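PDB 2A2L: uncharacterized protein from Klebsiella pneumoniae, which is of unknown function but belongs to the HbpS-like (DUF336) family, some relatives of which bind or degrade haem. Local coordinates for residues 104-112 with 130-141. Sequence-based numbering, arbitrary orientation.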
ATOM      1  N   PHE A 104      -0.050  19.624 -11.676  1.00 21.49           N
ATOM      2  CA  PHE A 104       0.580  20.466 -12.685  1.00 21.67           C
ATOM      3  C   PHE A 104       0.070  20.065 -14.057  1.00 21.80           C
ATOM      4  O   PHE A 104      -0.417  18.938 -14.244  1.00 21.81           O
ATOM      5  CB  PHE A 104       2.115  20.439 -12.599  1.00 21.59           C
ATOM      6  CG  PHE A 104       2.685  19.083 -12.281  1.00 21.75           C
ATOM      7  CD1 PHE A 104       3.021  18.188 -13.302  1.00 19.87           C
ATOM      8  CD2 PHE A 104       2.886  18.694 -10.967  1.00 10.84           C
ATOM      9  CE1 PHE A 104       3.535  16.933 -13.000  1.00 25.28           C
ATOM     10  CE2 PHE A 104       3.388  17.430 -10.661  1.00 28.73           C
ATOM     11  CZ  PHE A 104       3.721  16.553 -11.682  1.00 28.17           C
ATOM     12  N   GLY A 105       0.161  21.003 -15.001  1.00 21.94           N
ATOM     13  CA  GLY A 105      -0.408  20.840 -16.323  1.00 22.16           C
ATOM     14  C   GLY A 105       0.057  19.582 -17.029  1.00 22.31           C
ATOM     15  O   GLY A 105       1.123  19.039 -16.720  1.00 22.29           O
ATOM     16  N   GLY A 106      -0.753  19.114 -17.971  1.00 22.48           N
ATOM     17  CA  GLY A 106      -0.377  17.976 -18.785  1.00 22.77           C
ATOM     18  C   GLY A 106      -1.507  16.991 -18.966  1.00 23.02           C
ATOM     19  O   GLY A 106      -1.357  16.000 -19.679  1.00 22.99           O
ATOM     20  N   GLY A 107      -2.638  17.265 -18.306  1.00 23.25           N
ATOM     21  CA  GLY A 107      -3.789  16.377 -18.319  1.00 23.56           C
ATOM     22  C   GLY A 107      -4.972  17.197 -18.751  1.00 23.80           C
ATOM     23  O   GLY A 107      -5.199  18.261 -18.200  1.00 23.83           O
ATOM     24  N   LEU A 108      -5.700  16.734 -19.760  1.00 24.01           N
ATOM     25  CA  LEU A 108      -6.903  17.445 -20.216  1.00 24.28           C
ATOM     26  C   LEU A 108      -8.100  16.500 -20.309  1.00 24.42           C
ATOM     27  O   LEU A 108      -7.947  15.367 -20.733  1.00 24.43           O
ATOM     28  CB  LEU A 108      -6.651  18.144 -21.563  1.00 24.17           C
ATOM     29  CG  LEU A 108      -5.757  19.387 -21.504  1.00 24.29           C
ATOM     30  CD1 LEU A 108      -5.389  19.873 -22.876  1.00 11.97           C
ATOM     31  CD2 LEU A 108      -6.399  20.522 -20.698  1.00 28.78           C
ATOM     32  N   PRO A 109      -9.289  16.952 -19.883  1.00 24.67           N
ATOM     33  CA  PRO A 109     -10.515  16.228 -20.218  1.00 24.86           C
ATOM     34  C   PRO A 109     -10.882  16.359 -21.701  1.00 25.10           C
ATOM     35  O   PRO A 109     -10.567  17.364 -22.338  1.00 25.11           O
ATOM     36  CB  PRO A 109     -11.560  16.917 -19.344  1.00 24.85           C
ATOM     37  CG  PRO A 109     -11.037  18.294 -19.201  1.00 24.77           C
ATOM     38  CD  PRO A 109      -9.567  18.125 -19.041  1.00 24.62           C
ATOM     39  N   VAL A 110     -11.520  15.328 -22.245  1.00 25.40           N
ATOM     40  CA  VAL A 110     -11.983  15.348 -23.628  1.00 25.70           C
ATOM     41  C   VAL A 110     -13.475  15.660 -23.619  1.00 25.89           C
ATOM     42  O   VAL A 110     -14.256  14.902 -23.044  1.00 25.92           O
ATOM     43  CB  VAL A 110     -11.760  13.976 -24.322  1.00 25.69           C
ATOM     44  CG1 VAL A 110     -12.249  14.019 -25.765  1.00 25.78           C
ATOM     45  CG2 VAL A 110     -10.302  13.565 -24.269  1.00 25.58           C
ATOM     46  N   ILE A 111     -13.858  16.767 -24.242  1.00 26.17           N
ATOM     47  CA  ILE A 111     -15.237  17.252 -24.178  1.00 26.49           C
ATOM     48  C   ILE A 111     -15.969  17.081 -25.512  1.00 26.71           C
ATOM     49  O   ILE A 111     -15.650  17.735 -26.514  1.00 26.80           O
ATOM     50  CB  ILE A 111     -15.301  18.731 -23.745  1.00 26.44           C
ATOM     51  CG1 ILE A 111     -14.795  18.892 -22.309  1.00 26.46           C
ATOM     52  CG2 ILE A 111     -16.704  19.308 -23.936  1.00 26.46           C
ATOM     53  CD1 ILE A 111     -13.848  20.058 -22.154  1.00 27.24           C
ATOM     54  N   PHE A 112     -16.957  16.204 -25.515  1.00 26.99           N
ATOM     55  CA  PHE A 112     -17.754  15.957 -26.704  1.00 27.26           C
ATOM     56  C   PHE A 112     -19.226  16.130 -26.336  1.00 27.43           C
ATOM     57  O   PHE A 112     -19.724  15.444 -25.442  1.00 27.51           O
ATOM     58  CB  PHE A 112     -17.495  14.538 -27.204  1.00 27.24           C
ATOM     59  CG  PHE A 112     -17.831  14.311 -28.671  1.00 27.37           C
ATOM     60  CD1 PHE A 112     -17.399  15.199 -29.661  1.00 36.79           C
ATOM     61  CD2 PHE A 112     -18.520  13.165 -29.060  1.00 37.86           C
ATOM     62  CE1 PHE A 112     -17.681  14.969 -31.005  1.00 40.97           C
ATOM     63  CE2 PHE A 112     -18.806  12.918 -30.408  1.00 38.58           C
ATOM     64  CZ  PHE A 112     -18.386  13.826 -31.381  1.00 36.32           C
ATOM     65  N   ASP A 130       4.027  19.345 -22.027  1.00 29.14           N
ATOM     66  CA  ASP A 130       3.010  18.344 -21.707  1.00 29.31           C
ATOM     67  C   ASP A 130       1.617  18.831 -22.096  1.00 29.46           C
ATOM     68  O   ASP A 130       0.849  18.118 -22.741  1.00 29.46           O
ATOM     69  CB  ASP A 130       3.033  18.000 -20.217  1.00 29.27           C
ATOM     70  CG  ASP A 130       4.366  17.438 -19.762  1.00 29.22           C
ATOM     71  OD1 ASP A 130       5.139  16.957 -20.628  1.00 20.58           O
ATOM     72  OD2 ASP A 130       4.643  17.477 -18.539  1.00  6.70           O
ATOM     73  N   GLN A 131       1.326  20.071 -21.721  1.00 29.67           N
ATOM     74  CA  GLN A 131       0.014  20.645 -21.881  1.00 29.91           C
ATOM     75  C   GLN A 131      -0.267  21.001 -23.357  1.00 30.06           C
ATOM     76  O   GLN A 131      -1.410  20.931 -23.808  1.00 30.08           O
ATOM     77  CB  GLN A 131      -0.098  21.864 -20.976  1.00 29.83           C
ATOM     78  CG  GLN A 131      -1.508  22.226 -20.640  1.00 29.96           C
ATOM     79  CD  GLN A 131      -1.626  23.633 -20.106  1.00 41.03           C
ATOM     80  OE1 GLN A 131      -0.777  24.097 -19.320  1.00 28.36           O
ATOM     81  NE2 GLN A 131      -2.691  24.329 -20.523  1.00 32.28           N
ATOM     82  N   LEU A 132       0.792  21.365 -24.081  1.00 30.30           N
ATOM     83  CA  LEU A 132       0.750  21.727 -25.505  1.00 30.53           C
ATOM     84  C   LEU A 132       0.482  20.471 -26.336  1.00 30.69           C
ATOM     85  O   LEU A 132      -0.142  20.531 -27.396  1.00 30.66           O
ATOM     86  CB  LEU A 132       2.091  22.363 -25.931  1.00 30.49           C
ATOM     87  CG  LEU A 132       2.371  22.659 -27.426  1.00 30.45           C
ATOM     88  CD1 LEU A 132       3.203  23.948 -27.611  1.00 25.81           C
ATOM     89  CD2 LEU A 132       3.106  21.528 -28.137  1.00 33.45           C
ATOM     90  N   LEU A 133       0.981  19.340 -25.839  1.00 30.96           N
ATOM     91  CA  LEU A 133       0.862  18.070 -26.527  1.00 31.24           C
ATOM     92  C   LEU A 133      -0.457  17.433 -26.150  1.00 31.47           C
ATOM     93  O   LEU A 133      -0.983  16.589 -26.876  1.00 31.54           O
ATOM     94  CB  LEU A 133       2.015  17.145 -26.142  1.00 31.21           C
ATOM     95  CG  LEU A 133       3.419  17.573 -26.542  1.00 31.14           C
ATOM     96  CD1 LEU A 133       4.402  16.599 -26.020  1.00 15.26           C
ATOM     97  CD2 LEU A 133       3.545  17.695 -28.043  1.00 27.62           C
ATOM     98  N   ALA A 134      -0.988  17.851 -25.003  1.00 31.78           N
ATOM     99  CA  ALA A 134      -2.268  17.387 -24.531  1.00 32.08           C
ATOM    100  C   ALA A 134      -3.392  18.054 -25.312  1.00 32.31           C
ATOM    101  O   ALA A 134      -4.336  17.376 -25.711  1.00 32.32           O
ATOM    102  CB  ALA A 134      -2.402  17.634 -23.040  1.00 32.05           C
ATOM    103  N   GLN A 135      -3.279  19.366 -25.546  1.00 32.64           N
ATOM    104  CA  GLN A 135      -4.213  20.098 -26.422  1.00 33.05           C
ATOM    105  C   GLN A 135      -4.125  19.619 -27.871  1.00 33.27           C
ATOM    106  O   GLN A 135      -5.125  19.474 -28.541  1.00 33.30           O
ATOM    107  CB  GLN A 135      -3.967  21.610 -26.353  1.00 32.95           C
ATOM    108  CG  GLN A 135      -5.111  22.483 -26.914  1.00 33.11           C
ATOM    109  CD  GLN A 135      -6.479  22.264 -26.224  1.00 43.32           C
ATOM    110  OE1 GLN A 135      -7.499  22.007 -26.886  1.00 26.13           O
ATOM    111  NE2 GLN A 135      -6.500  22.383 -24.897  1.00 43.81           N
ATOM    112  N   CYS A 136      -2.903  19.370 -28.315  1.00 33.72           N
ATOM    113  CA  CYS A 136      -2.585  18.746 -29.577  1.00 34.00           C
ATOM    114  C   CYS A 136      -3.361  17.453 -29.814  1.00 34.19           C
ATOM    115  O   CYS A 136      -3.865  17.239 -30.899  1.00 34.18           O
ATOM    116  CB  CYS A 136      -1.079  18.493 -29.584  1.00 34.00           C
ATOM    117  SG  CYS A 136      -0.399  17.366 -30.824  1.00 34.21           S
ATOM    118  N   ALA A 137      -3.453  16.600 -28.796  1.00 34.49           N
ATOM    119  CA  ALA A 137      -4.304  15.405 -28.837  1.00 34.79           C
ATOM    120  C   ALA A 137      -5.792  15.748 -29.004  1.00 35.03           C
ATOM    121  O   ALA A 137      -6.480  15.146 -29.829  1.00 35.07           O
ATOM    122  CB  ALA A 137      -4.096  14.557 -27.589  1.00 34.73           C
ATOM    123  N   LEU A 138      -6.280  16.712 -28.226  1.00 35.35           N
ATOM    124  CA  LEU A 138      -7.668  17.168 -28.306  1.00 35.70           C
ATOM    125  C   LEU A 138      -7.996  17.717 -29.700  1.00 35.96           C
ATOM    126  O   LEU A 138      -9.012  17.372 -30.290  1.00 36.02           O
ATOM    127  CB  LEU A 138      -7.944  18.220 -27.221  1.00 35.66           C
ATOM    128  CG  LEU A 138      -7.676  17.847 -25.750  1.00 35.64           C
ATOM    129  CD1 LEU A 138      -8.486  18.714 -24.848  1.00 34.13           C
ATOM    130  CD2 LEU A 138      -8.007  16.403 -25.438  1.00 37.72           C
ATOM    131  N   ASP A 139      -7.104  18.540 -30.234  1.00 36.32           N
ATOM    132  CA  ASP A 139      -7.232  19.087 -31.578  1.00 36.74           C
ATOM    133  C   ASP A 139      -7.282  18.015 -32.671  1.00 36.99           C
ATOM    134  O   ASP A 139      -7.931  18.217 -33.713  1.00 37.06           O
ATOM    135  CB  ASP A 139      -6.069  20.039 -31.861  1.00 36.68           C
ATOM    136  CG  ASP A 139      -6.334  21.437 -31.373  1.00 36.76           C
ATOM    137  OD1 ASP A 139      -7.508  21.749 -31.086  1.00 31.80           O
ATOM    138  OD2 ASP A 139      -5.366  22.231 -31.288  1.00 49.42           O
ATOM    139  N   CYS A 140      -6.581  16.901 -32.447  1.00 37.34           N
ATOM    140  CA  CYS A 140      -6.679  15.734 -33.326  1.00 37.63           C
ATOM    141  C   CYS A 140      -8.067  15.114 -33.173  1.00 37.84           C
ATOM    142  O   CYS A 140      -8.749  14.836 -34.172  1.00 37.86           O
ATOM    143  CB  CYS A 140      -5.561  14.721 -33.012  1.00 37.61           C
ATOM    144  SG  CYS A 140      -5.754  12.995 -33.633  1.00 37.62           S
ATOM    145  N   PHE A 141      -8.496  14.941 -31.920  1.00 38.12           N
ATOM    146  CA  PHE A 141      -9.763  14.279 -31.632  1.00 38.39           C
ATOM    147  C   PHE A 141     -10.883  14.955 -32.401  1.00 38.56           C
ATOM    148  O   PHE A 141     -11.591  14.304 -33.170  1.00 38.64           O
ATOM    149  CB  PHE A 141     -10.078  14.268 -30.129  1.00 38.37           C
ATOM    150  CG  PHE A 141     -11.498  13.851 -29.805  1.00 38.39           C
ATOM    151  CD1 PHE A 141     -11.883  12.520 -29.898  1.00 38.08           C
ATOM    152  CD2 PHE A 141     -12.445  14.792 -29.426  1.00 40.34           C
ATOM    153  CE1 PHE A 141     -13.180  12.135 -29.614  1.00 35.72           C
ATOM    154  CE2 PHE A 141     -13.752  14.415 -29.146  1.00 41.58           C
ATOM    155  CZ  PHE A 141     -14.116  13.083 -29.238  1.00 41.24           C
TER
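Leu108, Val110 and Phe112 meet Ala134, Leu138 and Phe141 where strand 107-111, the outermost strand of the antiparallel sheet within this chain of HbpS-like fold, packs against helix 127-143. The axes of strand 107-111 and helix segment 130-141 approach to 8.0 Å at 16°, almost parallel, so alternate strand residues meet successive helix turns. Leu108 enters first: with its CG anti to the carbonyl carbon, the side chain reaches the helix surface, where CD1 rests 3.7 Å from Ala134 CB and 3.4 Å from Gln135 NE2. The Gln135 side chain, bent at chi2, crosses that of Leu108 at roughly a right angle, an apolar methyl against an amide nitrogen. Leu138 then uses its two branches differently: CD1 approaches Leu108 CB and the Pro109 carbonyl oxygen, whereas CD2 touches Val110 CG2. The other methyl of Val110 makes a CH-pi contact, CG1 lying 3.8 Å from the Phe141 ring centroid and 17° off the ring normal. Phe141 in turn directs its edge at a face of Phe112; planes at 79° and centroids 5.3 Å apart define a T-shaped pair. Ile117 of the neighbouring strand touches Val110 and both rings, while Lys5 of a neighbouring subunit makes a cation-pi contact with Phe141. At the opposite end, Gly106, at a positive phi that calls for glycine, allows close backbone approach, its CA 4.1 Å from Gln131 CA. Lys66 NZ forms a salt bridge with Asp130 OD2 and also a hydrogen bond to Gly105 O, Gly125 N bonds Asp130 OD1, and Asp130 CB packs 3.7 Å from Gly106 CA.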